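Long-range contacts in PHO85 cyclin-10 (Saccharomyces cerevisiae, PDB 4KRD), which serves as a cyclin partner of the kinase PHO85, directing it to phosphorylate and negatively regulate glycogen synthase, here seen as its cyclin domain: residues E18-L22 with R190-A194; Y71-K77 with K131-M136; T100-A105 with S144-L148; R116-L122 with L198-L202; I138-R142 with S154-F158. One frame throughout, in Å; residues are numbered along the deposited sequence. Where two conformers were deposited one is given.

Contact 1 of 5, residues E18-L22 with R190-A194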
# COMPACT_ATOMS: atom_id res chain seq x y z
N GLU B 18 2.50 0.11 18.10
CA GLU B 18 1.22 -0.18 17.47
C GLU B 18 0.14 0.86 17.77
O GLU B 18 0.31 1.74 18.61
CB GLU B 18 0.74 -1.55 17.97
CG GLU B 18 0.65 -1.60 19.50
CD GLU B 18 0.29 -2.98 20.03
OE1 GLU B 18 0.41 -3.96 19.26
OE2 GLU B 18 -0.10 -3.09 21.21
N ASN B 19 -0.97 0.78 17.05
CA ASN B 19 -2.11 1.60 17.37
C ASN B 19 -2.56 1.16 18.77
O ASN B 19 -2.82 -0.03 18.98
CB ASN B 19 -3.22 1.42 16.33
CG ASN B 19 -4.39 2.36 16.56
OD1 ASN B 19 -4.79 2.60 17.70
ND2 ASN B 19 -4.94 2.91 15.47
N PRO B 20 -2.58 2.09 19.73
CA PRO B 20 -2.92 1.81 21.14
C PRO B 20 -4.21 1.00 21.29
O PRO B 20 -4.40 0.28 22.28
CB PRO B 20 -3.12 3.21 21.73
CG PRO B 20 -2.27 4.09 20.89
CD PRO B 20 -2.35 3.53 19.50
N LEU B 21 -5.10 1.11 20.30
CA LEU B 21 -6.35 0.37 20.30
C LEU B 21 -6.09 -1.12 20.18
O LEU B 21 -6.99 -1.93 20.42
CB LEU B 21 -7.23 0.81 19.13
CG LEU B 21 -7.76 2.24 19.18
CD1 LEU B 21 -8.48 2.58 17.88
CD2 LEU B 21 -8.68 2.39 20.38
N LEU B 22 -4.87 -1.49 19.81
CA LEU B 22 -4.52 -2.89 19.65
C LEU B 22 -3.85 -3.49 20.88
O LEU B 22 -3.53 -4.68 20.90
CB LEU B 22 -3.59 -3.08 18.45
CG LEU B 22 -4.05 -2.53 17.10
CD1 LEU B 22 -3.13 -3.03 16.00
CD2 LEU B 22 -5.48 -2.94 16.82
N ARG B 190 -4.71 -7.92 12.80
CA ARG B 190 -5.02 -7.40 14.13
C ARG B 190 -6.01 -6.24 14.10
O ARG B 190 -6.76 -6.05 15.06
CB ARG B 190 -3.75 -6.97 14.87
CG ARG B 190 -2.74 -8.08 15.06
CD ARG B 190 -1.48 -7.54 15.69
NE ARG B 190 -1.67 -7.19 17.09
CZ ARG B 190 -1.06 -6.18 17.70
NH1 ARG B 190 -0.23 -5.41 17.02
NH2 ARG B 190 -1.29 -5.95 18.98
N LYS B 191 -6.02 -5.46 13.03
CA LYS B 191 -7.02 -4.39 12.94
C LYS B 191 -8.39 -4.98 12.64
O LYS B 191 -9.39 -4.56 13.22
CB LYS B 191 -6.59 -3.29 11.96
CG LYS B 191 -5.31 -2.58 12.45
CD LYS B 191 -5.09 -1.27 11.75
CE LYS B 191 -3.90 -0.54 12.35
NZ LYS B 191 -2.60 -1.14 11.98
N LEU B 192 -8.43 -6.00 11.77
CA LEU B 192 -9.66 -6.73 11.49
C LEU B 192 -10.22 -7.29 12.79
O LEU B 192 -11.42 -7.18 13.07
CB LEU B 192 -9.41 -7.87 10.49
CG LEU B 192 -9.08 -7.49 9.05
CD1 LEU B 192 -9.23 -8.69 8.12
CD2 LEU B 192 -9.96 -6.36 8.58
N ALA B 193 -9.34 -7.88 13.59
CA ALA B 193 -9.74 -8.45 14.87
C ALA B 193 -10.23 -7.38 15.83
O ALA B 193 -11.28 -7.53 16.44
CB ALA B 193 -8.60 -9.22 15.50
N ALA B 194 -9.45 -6.30 15.96
CA ALA B 194 -9.77 -5.21 16.88
C ALA B 194 -11.18 -4.66 16.69
O ALA B 194 -11.81 -4.25 17.66
CB ALA B 194 -8.74 -4.09 16.76
O HOH W 1 -0.72 -0.74 14.65

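Contact 2 of 5, residues Y71-K77 with K131-M136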
# COMPACT_ATOMS: atom_id res chain seq x y z
N TYR B 71 -13.95 17.65 9.58
CA TYR B 71 -14.97 16.92 10.31
C TYR B 71 -16.40 17.51 10.15
O TYR B 71 -17.37 16.77 10.08
CB TYR B 71 -14.60 16.79 11.79
CG TYR B 71 -15.53 15.85 12.51
CD1 TYR B 71 -15.32 14.47 12.46
CD2 TYR B 71 -16.63 16.33 13.21
CE1 TYR B 71 -16.19 13.60 13.10
CE2 TYR B 71 -17.49 15.47 13.85
CZ TYR B 71 -17.27 14.11 13.79
OH TYR B 71 -18.13 13.25 14.43
N SER B 72 -16.51 18.84 10.08
CA SER B 72 -17.82 19.48 9.90
C SER B 72 -18.53 19.06 8.60
O SER B 72 -19.74 19.20 8.48
CB SER B 72 -17.68 21.00 9.94
OG SER B 72 -16.90 21.47 8.85
N ASN B 73 -17.78 18.53 7.64
CA ASN B 73 -18.38 18.01 6.42
C ASN B 73 -19.35 16.84 6.67
O ASN B 73 -20.20 16.52 5.83
CB ASN B 73 -17.30 17.59 5.40
CG ASN B 73 -16.65 18.78 4.70
OD1 ASN B 73 -17.32 19.77 4.39
ND2 ASN B 73 -15.35 18.70 4.47
N PHE B 74 -19.22 16.18 7.82
CA PHE B 74 -20.08 15.03 8.12
C PHE B 74 -21.49 15.42 8.58
O PHE B 74 -22.41 14.61 8.49
CB PHE B 74 -19.45 14.11 9.16
CG PHE B 74 -18.17 13.46 8.68
CD1 PHE B 74 -18.18 12.59 7.61
CD2 PHE B 74 -16.97 13.74 9.31
CE1 PHE B 74 -17.00 12.01 7.15
CE2 PHE B 74 -15.78 13.17 8.86
CZ PHE B 74 -15.80 12.30 7.78
N TYR B 75 -21.64 16.65 9.07
CA TYR B 75 -22.94 17.10 9.60
C TYR B 75 -23.99 17.22 8.50
O TYR B 75 -23.84 17.99 7.56
CB TYR B 75 -22.79 18.42 10.34
CG TYR B 75 -23.99 18.77 11.22
CD1 TYR B 75 -24.01 18.41 12.56
CD2 TYR B 75 -25.08 19.46 10.70
CE1 TYR B 75 -25.10 18.73 13.37
CE2 TYR B 75 -26.18 19.78 11.51
CZ TYR B 75 -26.17 19.41 12.84
OH TYR B 75 -27.24 19.72 13.64
N MET B 76 -25.05 16.43 8.62
CA MET B 76 -26.14 16.44 7.66
C MET B 76 -27.37 17.12 8.27
O MET B 76 -27.94 16.61 9.23
CB MET B 76 -26.49 15.01 7.26
CG MET B 76 -27.49 14.89 6.15
SD MET B 76 -27.80 13.15 5.83
CE MET B 76 -29.03 13.24 4.52
N LYS B 77 -27.76 18.26 7.71
CA LYS B 77 -28.88 19.04 8.24
C LYS B 77 -30.18 18.24 8.35
O LYS B 77 -30.79 18.18 9.42
CB LYS B 77 -29.12 20.28 7.37
CG LYS B 77 -28.19 21.44 7.67
CD LYS B 77 -28.46 22.01 9.05
CE LYS B 77 -27.56 23.19 9.36
NZ LYS B 77 -27.77 23.71 10.74
N LYS B 131 -26.57 13.39 13.63
CA LYS B 131 -26.57 14.06 12.34
C LYS B 131 -25.28 13.84 11.53
O LYS B 131 -25.19 14.24 10.37
CB LYS B 131 -26.86 15.55 12.49
CG LYS B 131 -28.25 15.84 13.03
CD LYS B 131 -28.76 17.19 12.56
CE LYS B 131 -30.26 17.34 12.82
NZ LYS B 131 -30.81 18.51 12.09
N GLU B 132 -24.29 13.19 12.15
CA GLU B 132 -23.01 12.92 11.48
C GLU B 132 -22.92 11.48 10.99
O GLU B 132 -22.03 11.15 10.19
CB GLU B 132 -21.84 13.24 12.42
CG GLU B 132 -21.71 14.75 12.68
CD GLU B 132 -21.00 15.11 13.98
OE1 GLU B 132 -20.63 14.20 14.75
OE2 GLU B 132 -20.82 16.33 14.24
N VAL B 133 -23.86 10.64 11.42
CA VAL B 133 -23.77 9.21 11.17
C VAL B 133 -23.90 8.78 9.70
O VAL B 133 -23.12 7.95 9.21
CB VAL B 133 -24.77 8.40 12.02
CG1 VAL B 133 -24.85 6.96 11.52
CG2 VAL B 133 -24.37 8.46 13.50
N HIS B 134 -24.87 9.36 9.00
CA HIS B 134 -25.15 8.96 7.62
C HIS B 134 -23.94 9.18 6.69
O HIS B 134 -23.54 8.29 5.93
CB HIS B 134 -26.37 9.73 7.11
CG HIS B 134 -26.85 9.28 5.76
ND1 HIS B 134 -26.66 10.03 4.62
CD2 HIS B 134 -27.51 8.17 5.38
CE1 HIS B 134 -27.19 9.40 3.59
NE2 HIS B 134 -27.71 8.26 4.02
N ARG B 135 -23.36 10.37 6.76
CA ARG B 135 -22.22 10.71 5.92
C ARG B 135 -20.95 9.99 6.37
O ARG B 135 -20.07 9.72 5.56
CB ARG B 135 -22.00 12.22 5.89
CG ARG B 135 -23.07 12.97 5.10
CD ARG B 135 -22.77 14.46 5.04
NE ARG B 135 -23.73 15.18 4.21
CZ ARG B 135 -23.65 16.47 3.91
NH1 ARG B 135 -22.63 17.20 4.37
NH2 ARG B 135 -24.57 17.03 3.14
N MET B 136 -20.86 9.69 7.67
CA MET B 136 -19.74 8.93 8.21
C MET B 136 -19.71 7.50 7.65
O MET B 136 -18.65 6.97 7.33
CB MET B 136 -19.80 8.90 9.74
CG MET B 136 -18.64 8.15 10.40
SD MET B 136 -17.02 8.92 10.15
CE MET B 136 -17.27 10.50 10.94
O HOH W 2 -19.62 17.59 11.66

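Contact 3 of 5, residues T100-A105 with S144-L148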
# COMPACT_ATOMS: atom_id res chain seq x y z
N THR B 100 -14.84 -8.23 5.13
CA THR B 100 -13.62 -7.46 5.39
C THR B 100 -13.83 -5.95 5.20
O THR B 100 -13.21 -5.14 5.88
CB THR B 100 -12.49 -7.91 4.46
OG1 THR B 100 -12.35 -9.32 4.55
CG2 THR B 100 -11.18 -7.24 4.85
N VAL B 101 -14.70 -5.59 4.27
CA VAL B 101 -14.94 -4.18 3.98
C VAL B 101 -15.54 -3.47 5.19
O VAL B 101 -15.12 -2.36 5.55
CB VAL B 101 -15.81 -4.02 2.72
CG1 VAL B 101 -16.29 -2.58 2.56
CG2 VAL B 101 -15.03 -4.49 1.49
N TYR B 102 -16.50 -4.12 5.84
CA TYR B 102 -17.16 -3.55 6.99
C TYR B 102 -16.31 -3.63 8.27
O TYR B 102 -16.40 -2.75 9.12
CB TYR B 102 -18.55 -4.18 7.16
CG TYR B 102 -19.38 -3.99 5.91
CD1 TYR B 102 -19.79 -2.71 5.54
CD2 TYR B 102 -19.72 -5.05 5.09
CE1 TYR B 102 -20.52 -2.50 4.40
CE2 TYR B 102 -20.47 -4.85 3.94
CZ TYR B 102 -20.87 -3.57 3.61
OH TYR B 102 -21.62 -3.32 2.48
N LEU B 103 -15.46 -4.65 8.38
CA LEU B 103 -14.55 -4.74 9.52
C LEU B 103 -13.56 -3.58 9.47
O LEU B 103 -13.30 -2.93 10.49
CB LEU B 103 -13.79 -6.07 9.53
CG LEU B 103 -14.64 -7.35 9.51
CD1 LEU B 103 -13.76 -8.59 9.36
CD2 LEU B 103 -15.51 -7.43 10.76
N VAL B 104 -13.02 -3.31 8.29
CA VAL B 104 -12.12 -2.17 8.13
C VAL B 104 -12.87 -0.85 8.34
O VAL B 104 -12.36 0.08 8.97
CB VAL B 104 -11.41 -2.18 6.74
CG1 VAL B 104 -10.73 -0.84 6.49
CG2 VAL B 104 -10.36 -3.33 6.66
N ALA B 105 -14.09 -0.76 7.82
CA ALA B 105 -14.93 0.41 8.03
C ALA B 105 -15.13 0.67 9.51
O ALA B 105 -15.09 1.82 9.99
CB ALA B 105 -16.28 0.25 7.34
N SER B 144 -12.69 2.31 3.03
CA SER B 144 -12.39 0.91 3.29
C SER B 144 -12.17 0.11 2.00
O SER B 144 -11.19 -0.63 1.89
CB SER B 144 -13.51 0.26 4.13
OG SER B 144 -13.31 -1.14 4.18
N THR B 145 -13.07 0.26 1.03
CA THR B 145 -12.93 -0.47 -0.23
C THR B 145 -11.63 -0.08 -0.95
O THR B 145 -10.99 -0.93 -1.56
CB THR B 145 -14.13 -0.27 -1.20
OG1 THR B 145 -14.21 1.10 -1.62
CG2 THR B 145 -15.45 -0.72 -0.55
N LYS B 146 -11.25 1.19 -0.86
CA LYS B 146 -10.05 1.68 -1.54
C LYS B 146 -8.75 1.23 -0.85
O LYS B 146 -7.71 1.09 -1.49
CB LYS B 146 -10.09 3.21 -1.68
CG LYS B 146 -11.06 3.67 -2.74
CD LYS B 146 -10.96 5.15 -3.06
CE LYS B 146 -11.86 5.51 -4.25
NZ LYS B 146 -11.81 6.95 -4.60
N LEU B 147 -8.81 1.02 0.47
CA LEU B 147 -7.72 0.42 1.22
C LEU B 147 -7.55 -1.07 0.95
O LEU B 147 -6.47 -1.64 1.17
CB LEU B 147 -7.96 0.58 2.72
CG LEU B 147 -7.79 1.96 3.33
CD1 LEU B 147 -8.33 1.93 4.77
CD2 LEU B 147 -6.35 2.39 3.33
N LEU B 148 -8.61 -1.71 0.47
CA LEU B 148 -8.67 -3.18 0.42
C LEU B 148 -8.66 -3.80 -0.97
O LEU B 148 -8.01 -4.82 -1.21
CB LEU B 148 -9.94 -3.67 1.12
CG LEU B 148 -9.91 -3.76 2.63
CD1 LEU B 148 -11.34 -3.95 3.15
CD2 LEU B 148 -9.01 -4.90 3.07

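Contact 4 of 5, residues R116-L122 with L198-L202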
# COMPACT_ATOMS: atom_id res chain seq x y z
N ARG B 116 -6.55 4.92 23.76
CA ARG B 116 -6.34 4.42 25.12
C ARG B 116 -5.38 5.34 25.82
O ARG B 116 -4.44 5.83 25.21
CB ARG B 116 -5.75 3.02 25.12
CG ARG B 116 -6.66 1.94 24.63
CD ARG B 116 -6.03 0.58 24.83
NE ARG B 116 -6.84 -0.46 24.24
CZ ARG B 116 -7.91 -0.98 24.83
NH1 ARG B 116 -8.27 -0.55 26.03
NH2 ARG B 116 -8.60 -1.94 24.23
N ASP B 117 -5.60 5.55 27.11
CA ASP B 117 -4.72 6.41 27.89
C ASP B 117 -3.50 5.63 28.37
O ASP B 117 -3.25 4.51 27.92
CB ASP B 117 -5.48 7.05 29.07
CG ASP B 117 -5.88 6.04 30.13
OD1 ASP B 117 -5.39 4.89 30.13
OD2 ASP B 117 -6.70 6.41 31.00
N GLY B 118 -2.74 6.24 29.28
CA GLY B 118 -1.50 5.63 29.76
C GLY B 118 -1.70 4.28 30.43
O GLY B 118 -0.83 3.41 30.35
N ASN B 119 -2.85 4.09 31.07
CA ASN B 119 -3.17 2.82 31.73
C ASN B 119 -3.98 1.85 30.88
O ASN B 119 -4.73 1.04 31.42
CB ASN B 119 -3.91 3.09 33.04
CG ASN B 119 -3.02 3.72 34.08
OD1 ASN B 119 -3.34 4.77 34.63
ND2 ASN B 119 -1.88 3.09 34.34
N ASN B 120 -3.83 1.92 29.55
CA ASN B 120 -4.59 1.08 28.62
C ASN B 120 -6.11 1.16 28.76
O ASN B 120 -6.81 0.24 28.35
CB ASN B 120 -4.14 -0.37 28.71
CG ASN B 120 -2.88 -0.64 27.90
OD1 ASN B 120 -2.38 0.24 27.20
ND2 ASN B 120 -2.36 -1.86 28.00
N ILE B 121 -6.61 2.26 29.30
CA ILE B 121 -8.06 2.46 29.41
C ILE B 121 -8.61 3.20 28.20
O ILE B 121 -8.09 4.23 27.80
CB ILE B 121 -8.44 3.23 30.70
CG1 ILE B 121 -7.78 2.59 31.92
CG2 ILE B 121 -9.96 3.30 30.86
CD1 ILE B 121 -8.06 1.11 32.04
N LEU B 122 -9.67 2.65 27.63
CA LEU B 122 -10.31 3.22 26.45
C LEU B 122 -10.82 4.63 26.77
O LEU B 122 -11.35 4.87 27.86
CB LEU B 122 -11.46 2.31 26.03
CG LEU B 122 -11.84 2.09 24.57
CD1 LEU B 122 -10.64 1.59 23.76
CD2 LEU B 122 -13.00 1.11 24.49
N LEU B 198 -12.94 -4.40 20.19
CA LEU B 198 -13.28 -3.08 20.77
C LEU B 198 -14.78 -2.93 21.02
O LEU B 198 -15.19 -2.28 21.98
CB LEU B 198 -12.78 -1.94 19.88
CG LEU B 198 -11.26 -1.82 19.73
CD1 LEU B 198 -10.88 -0.93 18.55
CD2 LEU B 198 -10.62 -1.31 21.02
N LEU B 199 -15.58 -3.51 20.14
CA LEU B 199 -17.03 -3.50 20.29
C LEU B 199 -17.43 -4.26 21.55
O LEU B 199 -18.31 -3.83 22.30
CB LEU B 199 -17.68 -4.14 19.07
CG LEU B 199 -19.16 -4.45 19.20
CD1 LEU B 199 -19.95 -3.17 19.41
CD2 LEU B 199 -19.66 -5.21 17.98
N ASN B 200 -16.79 -5.41 21.78
CA ASN B 200 -17.03 -6.19 22.99
C ASN B 200 -16.67 -5.39 24.24
O ASN B 200 -17.43 -5.37 25.21
CB ASN B 200 -16.29 -7.53 22.95
CG ASN B 200 -16.90 -8.50 21.95
OD1 ASN B 200 -17.97 -8.25 21.40
ND2 ASN B 200 -16.22 -9.61 21.71
N GLU B 201 -15.52 -4.72 24.21
CA GLU B 201 -15.10 -3.90 25.33
C GLU B 201 -16.07 -2.74 25.61
O GLU B 201 -16.43 -2.48 26.75
CB GLU B 201 -13.67 -3.38 25.12
CG GLU B 201 -13.05 -2.70 26.35
CD GLU B 201 -11.58 -2.37 26.15
OE1 GLU B 201 -11.04 -2.67 25.07
OE2 GLU B 201 -10.97 -1.79 27.07
N LEU B 202 -16.51 -2.05 24.56
CA LEU B 202 -17.47 -0.96 24.73
C LEU B 202 -18.78 -1.49 25.28
O LEU B 202 -19.37 -0.94 26.21
CB LEU B 202 -17.75 -0.29 23.39
CG LEU B 202 -16.69 0.66 22.86
CD1 LEU B 202 -16.99 0.99 21.40
CD2 LEU B 202 -16.65 1.90 23.72
O HOH W 3 -10.87 0.14 28.75

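Contact 5 of 5, residues I138-R142 with S154-F158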
# COMPACT_ATOMS: atom_id res chain seq x y z
N ILE B 138 -21.04 6.49 4.76
CA ILE B 138 -20.62 6.65 3.37
C ILE B 138 -19.09 6.69 3.24
O ILE B 138 -18.50 5.93 2.48
CB ILE B 138 -21.24 7.92 2.79
CG1 ILE B 138 -22.77 7.76 2.70
CG2 ILE B 138 -20.69 8.21 1.40
CD1 ILE B 138 -23.45 8.96 2.10
N ALA B 139 -18.46 7.58 3.99
CA ALA B 139 -17.00 7.75 3.93
C ALA B 139 -16.21 6.51 4.36
O ALA B 139 -15.24 6.11 3.70
CB ALA B 139 -16.57 8.96 4.77
N ALA B 140 -16.63 5.89 5.47
CA ALA B 140 -15.89 4.75 6.02
C ALA B 140 -15.98 3.54 5.11
O ALA B 140 -15.00 2.79 4.94
CB ALA B 140 -16.38 4.41 7.43
N VAL B 141 -17.14 3.33 4.50
CA VAL B 141 -17.26 2.24 3.55
C VAL B 141 -16.41 2.50 2.32
O VAL B 141 -15.73 1.62 1.86
CB VAL B 141 -18.72 1.95 3.14
CG1 VAL B 141 -18.77 0.98 1.95
CG2 VAL B 141 -19.51 1.40 4.34
N ARG B 142 -16.45 3.73 1.80
CA ARG B 142 -15.76 4.04 0.55
C ARG B 142 -14.26 3.96 0.73
O ARG B 142 -13.56 3.36 -0.09
CB ARG B 142 -16.19 5.43 0.03
CG ARG B 142 -15.49 5.86 -1.27
CD ARG B 142 -15.80 4.91 -2.44
NE ARG B 142 -15.43 5.50 -3.73
CZ ARG B 142 -15.47 4.85 -4.88
NH1 ARG B 142 -15.86 3.58 -4.91
NH2 ARG B 142 -15.11 5.46 -6.00
N SER B 154 -17.20 2.31 -9.45
CA SER B 154 -16.93 3.63 -9.99
C SER B 154 -17.44 4.70 -9.03
O SER B 154 -18.37 4.47 -8.26
CB SER B 154 -17.61 3.80 -11.35
OG SER B 154 -19.01 3.68 -11.22
N HIS B 155 -16.83 5.88 -9.10
CA HIS B 155 -17.26 7.00 -8.28
C HIS B 155 -18.72 7.32 -8.57
O HIS B 155 -19.48 7.70 -7.67
CB HIS B 155 -16.38 8.21 -8.56
CG HIS B 155 -16.30 9.18 -7.42
ND1 HIS B 155 -16.86 10.43 -7.47
CD2 HIS B 155 -15.74 9.06 -6.20
CE1 HIS B 155 -16.63 11.06 -6.34
NE2 HIS B 155 -15.95 10.25 -5.54
N GLU B 156 -19.12 7.17 -9.83
CA GLU B 156 -20.49 7.41 -10.25
C GLU B 156 -21.45 6.42 -9.59
O GLU B 156 -22.41 6.81 -8.95
CB GLU B 156 -20.60 7.31 -11.77
CG GLU B 156 -21.94 7.75 -12.34
CD GLU B 156 -21.89 7.90 -13.85
OE1 GLU B 156 -21.07 7.20 -14.49
OE2 GLU B 156 -22.66 8.72 -14.40
N TYR B 157 -21.16 5.13 -9.76
CA TYR B 157 -21.99 4.09 -9.18
C TYR B 157 -22.13 4.20 -7.65
O TYR B 157 -23.25 4.14 -7.12
CB TYR B 157 -21.44 2.71 -9.54
CG TYR B 157 -22.36 1.60 -9.09
CD1 TYR B 157 -23.58 1.40 -9.71
CD2 TYR B 157 -22.00 0.76 -8.04
CE1 TYR B 157 -24.43 0.39 -9.30
CE2 TYR B 157 -22.85 -0.26 -7.63
CZ TYR B 157 -24.06 -0.44 -8.27
OH TYR B 157 -24.93 -1.44 -7.88
N PHE B 158 -21.02 4.35 -6.95
CA PHE B 158 -21.09 4.48 -5.48
C PHE B 158 -21.90 5.71 -5.02
O PHE B 158 -22.72 5.61 -4.10
CB PHE B 158 -19.70 4.49 -4.84
CG PHE B 158 -19.71 4.20 -3.36
CD1 PHE B 158 -19.76 2.90 -2.90
CD2 PHE B 158 -19.70 5.24 -2.43
CE1 PHE B 158 -19.80 2.63 -1.53
CE2 PHE B 158 -19.74 4.97 -1.06
CZ PHE B 158 -19.79 3.67 -0.61

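Contact 1 of 5, residues E18-L22 with R190-A194
Leu22 and Ala194 make the tight end of this contact, where the short 3-10 segment 20-22 is pressed against helix 189-203. Leu22 CD2 lies 3.5 Å from Ala194 CB, closer than two methyl groups usually come, so the packing is tight here. The other methyl, Leu22 CD1, sits over the rim of one face of the Arg190 guanidinium and touches Lys191 CG at 4.2 Å.

The partly exposed side is polar. Arg190 holds Glu18 end-on, with both terminal nitrogens on a single carboxylate oxygen: NH2 is 2.6 Å and NH1 2.7 Å from Glu18 OE1. That oxygen lies in the guanidinium plane, yet both bonds are bent, with N-H...O angles of 144° and 137°. A bend at chi3 of Arg190 (72°) brings its flat end across the glutamate, and NH2 also bonds to Ile25 O.

More loosely, one water accepts from Asn19 N at 2.9 Å and from Lys191 NZ at 3.3 Å; the lysine also has a stronger mate, an acidic side chain on the chain of another protein. Asn19 OD1 takes Leu21 N at 3.0 Å, an Asx turn that shapes the loop. Beside the pair runs helix 99-113, whose Phe107 meets Asn19 and Lys191 and whose Thr111 meets Leu21, so the N-terminal loop lies against two helices at once.

Contact 2 of 5, residues Y71-K77 with K131-M136
A mixed contact of aromatic packing and hydrogen bonds joins the end of helix 65-72 and the chain after it, from Tyr71 and Phe74 onward, to one side of helix 130-148. At its apolar heart the methyl of Met136, brought round by bends at chi2 and chi3, stands over the centre of the Phe74 ring: CE is 3.6 Å from the ring centroid, and the sulfur lies over the same ring in a Met-aromatic contact. Tyr71 OH donates to Glu132 OE1 at 2.7 Å, approaching from above the carboxylate plane, with ring and carboxylate 84° apart. That oxygen also takes Gln129 N, while a water joins Glu132 OE2 to Tyr71 O.

Three further bonds tie down the backbone. Arg135, extended, gives NH1 to Asn73 O at 2.9 Å, in the plane of its guanidinium. Met76 N reaches Lys131 O at 2.8 Å. Lys131 NZ then meets Lys77 O at 2.7 Å, in the carbonyl plane, and on the way its CB rests over the Tyr75 ring, 4.0 Å from the centroid.

Leu172 and Leu176 of helix 166-180 touch Arg135 and Phe74, and Met136 packs on helix 99-113. The arrangement belongs to the helical bundle of the cyclin fold, with a loop laid along one of its helices.

Contact 3 of 5, residues T100-A105 with S144-L148
Val101, Val104, Ser144 and Leu148 meet where two helices of the cyclin fold cross: the axes of 100-105 and 144-148 pass 9.0 Å apart, at 114° between their directions. The contact is buried, and small or branched side chains fill it.

The apolar part is carried by Leu148. Its CD1 and Val104 CG2 reach toward each other tip to tip, 3.7 Å apart, and its CD2 lies at the same distance from Thr100 CG2. Val101 sends its two branches different ways, CG2 to Leu148 CD1 and CG1 to the Thr145 methyl, CG2, at 3.7 Å. Val104 CG1 reaches past the serine to Leu147 CD1 at 4.0 Å.

The polar part is one bond. Ser144 points its hydroxyl away from its own backbone N (chi1 170°) and across to the other helix, where Val104 CB packs against the oxygen. A valine in its place would probably leave Val101 O without its second donor and thrust a methyl against the opposing helix.

Outside the pair, Leu192 of helix 189-203 covers Thr100 and Val104. Thr100 OG1 and Lys146 NZ each hydrogen-bond to the backbone of the chain of another protein, and Leu148 also packs on that chain, so this crossing lies at the interface with it.

Val101 O thus serves two donors, Ala105 N from its own helix and Ser144 OG, the latter 2.6 Å away, in the carbonyl plane and on a lone pair.

Contact 4 of 5, residues R116-L122 with L198-L202
Leu122, Glu201 and Arg116 bury most of the surface where a beta hairpin, strands 114-116 and 122-124, comes down on helix 189-203. Leu122 goes in between the polar and apolar halves: CD1 lies over the centre of the Arg116 guanidinium, 3.8 Å above its plane, and 4.0 Å from Leu198 CD2. The other methyl, Leu122 CD2, meets Leu202 CD2 at 3.8 Å.

Glu201, extended from the helix, faces Arg116 head-on in a two-point, end-on salt bridge. Arg116 NH2 is 2.7 Å from Glu201 OE1 and NH1 is 3.1 Å from OE2. Each oxygen uses its syn lone pair, the two planes are only 22° apart, and the NH1 bond is nearly straight at 169°. Arg116 NH1 also gives to Asn120 O at 2.9 Å, above that carbonyl's plane, which ties the arginine to its own turn. A water donates to Glu201 OE2 at 2.6 Å and accepts from Leu122 N.

A leucine in place of Arg116 would probably leave the Glu201 carboxylate without its countercharge and Asn120 O without this donor.

With both terminal nitrogens engaged and a methyl over one face, the guanidinium has little freedom to rotate; charge pairing and leucine packing together fasten hairpin to helix.

Contact 5 of 5, residues I138-R142 with S154-F158
The N-capped start of helix 155-162 docks on helix 130-148 through Phe158 and Arg142. Ser154 makes the cap, its OG accepting from Tyr157 N at 3.0 Å. One turn into the helix, Phe158 pushes its ring inward and Arg142 runs past it the other way, the guanidinium and ring planes only 17° apart. Turned by a bend at chi2 (62°), the arginine lays its aliphatic part on the ring: Arg142 CD is 4.1 Å from the Phe158 centroid, over the face, and Arg142 CB touches Phe158 CE2 at 3.7 Å. Val141 CG1 comes in at the ring edge, 3.9 Å from Phe158 CZ, and Ile138 CG2 reaches Phe158 CE2 at 4.2 Å.

Beyond the ring the guanidinium has Phe158 CB over one face, and Arg142 NH2 comes to 3.5 Å from His155 CA without a hydrogen bond between the two segments. Its polar atoms are served from outside: NH1 by His153 O and NE by Glu173, whose negative charge probably offsets a cation placed beside a helix N terminus. His155 in turn packs on the backbone of the chain of another protein.

A short N-capped helix, returning after a brief loop to lie against the long helix 130-148, is part of the helical packing of this cyclin domain.

How the contacts relate
From the N terminus, contact 1 brings the loop at 18-22 to helix 189-203, closing a ring round most of the chain; contacts 2, 3 and 5 nest inside it. Contact 2 follows, its loop ending on helix 130-148 after helix 99-113 has already opened contact 3, so the two cross. The hairpin of contact 4 comes next and crosses contacts 1, 2 and 3, returning to helix 189-203. Contact 5, short and local, crosses contact 3 and nests in contact 4. Helix 130-148 carries contacts 2, 3 and 5 along its length; helix 189-203 carries contacts 1 and 4, whose centres are 11 Å apart. Phe74 against Ala139 links contact 2 to contact 5.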